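Local coordinates for protein aspartate--tRNA(Asp/Asn) ligase (Sulfolobus tokodaii, PDB 1WYD) that probably attaches L-aspartate, activated by ATP as Asp-AMP, to both tRNA(Asp) and tRNA(Asn), acting as a class II synthetase homodimer, at residues A140-R145 and K254-E259. Sequence-based numbering, arbitrary orientation.
Sequences ALKAFR and KEEGKE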
loop_
_atom_site.group_PDB
_atom_site.type_symbol
_atom_site.label_atom_id
_atom_site.label_comp_id
_atom_site.label_asym_id
_atom_site.label_seq_id
_atom_site.Cartn_x
_atom_site.Cartn_y
_atom_site.Cartn_z
ATOM N N ALA B 140 2.936 6.777 -10.134
ATOM C CA ALA B 140 1.964 5.914 -10.768
ATOM C C ALA B 140 0.937 5.424 -9.743
ATOM O O ALA B 140 -0.218 5.170 -10.072
ATOM C CB ALA B 140 2.643 4.769 -11.436
ATOM N N LEU B 141 1.368 5.289 -8.504
ATOM C CA LEU B 141 0.479 4.771 -7.479
ATOM C C LEU B 141 -0.513 5.852 -7.024
ATOM O O LEU B 141 -1.707 5.579 -6.755
ATOM C CB LEU B 141 1.295 4.201 -6.298
ATOM C CG LEU B 141 2.117 2.924 -6.627
ATOM C CD1 LEU B 141 3.281 2.760 -5.651
ATOM C CD2 LEU B 141 1.265 1.658 -6.622
ATOM N N LYS B 142 0.014 7.066 -6.924
ATOM C CA LYS B 142 -0.754 8.241 -6.576
ATOM C C LYS B 142 -1.894 8.383 -7.600
ATOM O O LYS B 142 -3.050 8.499 -7.217
ATOM C CB LYS B 142 0.177 9.480 -6.558
ATOM C CG LYS B 142 -0.411 10.697 -5.880
ATOM C CD LYS B 142 -0.020 12.022 -6.562
ATOM C CE LYS B 142 -0.269 11.978 -8.089
ATOM N NZ LYS B 142 -0.556 13.308 -8.713
ATOM N N ALA B 143 -1.570 8.284 -8.885
ATOM C CA ALA B 143 -2.560 8.523 -9.943
ATOM C C ALA B 143 -3.570 7.411 -9.954
ATOM O O ALA B 143 -4.741 7.626 -10.321
ATOM C CB ALA B 143 -1.912 8.641 -11.328
ATOM N N PHE B 144 -3.121 6.225 -9.540
ATOM C CA PHE B 144 -3.980 5.053 -9.496
ATOM C C PHE B 144 -5.037 5.283 -8.430
ATOM O O PHE B 144 -6.201 5.046 -8.652
ATOM C CB PHE B 144 -3.120 3.818 -9.173
ATOM C CG PHE B 144 -3.901 2.560 -8.873
ATOM C CD1 PHE B 144 -4.439 1.792 -9.917
ATOM C CD2 PHE B 144 -4.048 2.107 -7.542
ATOM C CE1 PHE B 144 -5.136 0.630 -9.674
ATOM C CE2 PHE B 144 -4.755 0.917 -7.265
ATOM C CZ PHE B 144 -5.292 0.158 -8.354
ATOM N N ARG B 145 -4.619 5.727 -7.250
ATOM C CA ARG B 145 -5.543 5.818 -6.140
ATOM C C ARG B 145 -6.475 7.015 -6.371
ATOM O O ARG B 145 -7.679 6.940 -6.121
ATOM C CB ARG B 145 -4.785 5.934 -4.842
ATOM C CG ARG B 145 -4.011 4.675 -4.458
ATOM C CD ARG B 145 -3.526 4.724 -3.032
ATOM N NE ARG B 145 -2.580 3.658 -2.721
ATOM C CZ ARG B 145 -1.258 3.766 -2.799
ATOM N NH1 ARG B 145 -0.713 4.907 -3.190
ATOM N NH2 ARG B 145 -0.464 2.730 -2.469
ATOM N N LYS B 254 3.417 11.899 -17.796
ATOM C CA LYS B 254 3.654 12.969 -18.804
ATOM C C LYS B 254 3.783 14.410 -18.297
ATOM O O LYS B 254 4.554 15.184 -18.846
ATOM C CB LYS B 254 2.626 12.898 -19.931
ATOM C CG LYS B 254 3.009 11.920 -21.025
ATOM C CD LYS B 254 1.927 11.765 -22.086
ATOM C CE LYS B 254 2.170 10.483 -22.894
ATOM N NZ LYS B 254 1.107 10.182 -23.927
ATOM N N GLU B 255 3.066 14.766 -17.241
ATOM C CA GLU B 255 3.132 16.116 -16.677
ATOM C C GLU B 255 4.080 16.264 -15.496
ATOM O O GLU B 255 4.871 17.197 -15.440
ATOM C CB GLU B 255 1.739 16.571 -16.237
ATOM C CG GLU B 255 0.851 17.074 -17.362
ATOM C CD GLU B 255 -0.613 17.129 -16.954
ATOM O OE1 GLU B 255 -1.475 17.137 -17.853
ATOM O OE2 GLU B 255 -0.906 17.170 -15.733
ATOM N N GLU B 256 3.970 15.361 -14.536
ATOM C CA GLU B 256 4.731 15.425 -13.295
ATOM C C GLU B 256 6.046 14.637 -13.349
ATOM O O GLU B 256 6.901 14.810 -12.501
ATOM C CB GLU B 256 3.862 14.902 -12.150
ATOM C CG GLU B 256 3.058 15.947 -11.367
ATOM C CD GLU B 256 2.264 15.310 -10.226
ATOM O OE1 GLU B 256 1.115 14.924 -10.469
ATOM O OE2 GLU B 256 2.797 15.176 -9.078
ATOM N N GLY B 257 6.196 13.777 -14.352
ATOM C CA GLY B 257 7.453 13.089 -14.568
ATOM C C GLY B 257 8.179 13.405 -15.866
ATOM O O GLY B 257 8.857 12.537 -16.425
ATOM N N LYS B 258 8.019 14.636 -16.346
ATOM C CA LYS B 258 8.593 15.120 -17.601
ATOM C C LYS B 258 10.085 14.874 -17.607
ATOM O O LYS B 258 10.626 14.310 -18.562
ATOM C CB LYS B 258 8.370 16.628 -17.688
ATOM C CG LYS B 258 8.146 17.203 -19.065
ATOM C CD LYS B 258 7.950 18.733 -18.969
ATOM C CE LYS B 258 8.348 19.460 -20.281
ATOM N NZ LYS B 258 8.393 20.964 -20.106
ATOM N N GLU B 259 10.720 15.292 -16.509
ATOM C CA GLU B 259 12.166 15.221 -16.300
ATOM C C GLU B 259 12.643 13.762 -16.245
ATOM O O GLU B 259 13.674 13.411 -16.823
ATOM C CB GLU B 259 12.540 16.064 -15.057
ATOM C CG GLU B 259 14.007 16.093 -14.642
ATOM C CD GLU B 259 14.213 15.988 -13.113
ATOM O OE1 GLU B 259 13.788 16.923 -12.366
ATOM O OE2 GLU B 259 14.808 14.964 -12.650
#
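A surface salt bridge between two helices of the class II synthetase catalytic domain joins Lys142 to Glu256. Lys142 lies on helix 128-150. Glu256 is the last residue of helix 235-256, just before Gly257. The ammonium group NZ of Lys142 donates a hydrogen bond to OE1 of Glu256 at 2.9 Å. OE1 accepts it with its syn lone pair, on the side of the other carboxylate oxygen. OE2 of Glu256 stays farther from NZ of Lys142, at 3.9 Å, so one oxygen carries the bond. The two side chains reach toward each other from opposite directions, and NZ of Lys142 meets one carboxylate oxygen of Glu256.

CG of Lys142 lies anti to the backbone N (chi1 -165°), and bends at chi2 and chi3 then bring NZ round to the carboxylate. Glu256 runs extended beyond CG (chi2 -178°) and bridges the gap between the helices. A methionine in place of Lys142 would probably leave the Glu256 carboxylate without this positive mate and its rotation less fixed. Gly257 ends the helical run and is the N-cap of helix 258-264, so the bridge sits at the break between two consecutive helices.

The same two helices also meet through Ala143, which touches Ile249 and Thr252 of helix 235-256, and its carbonyl oxygen accepts a hydrogen bond from Asn248. Leu141 and Phe144 pack on strands 201-209 and 222-231 of the large mixed sheet. Lys142 also packs on Tyr149 of the second subunit, while Arg145 forms a salt bridge with Glu155 of that subunit. Helix 128-150 thus contacts helix 235-256, the large sheet and the second subunit.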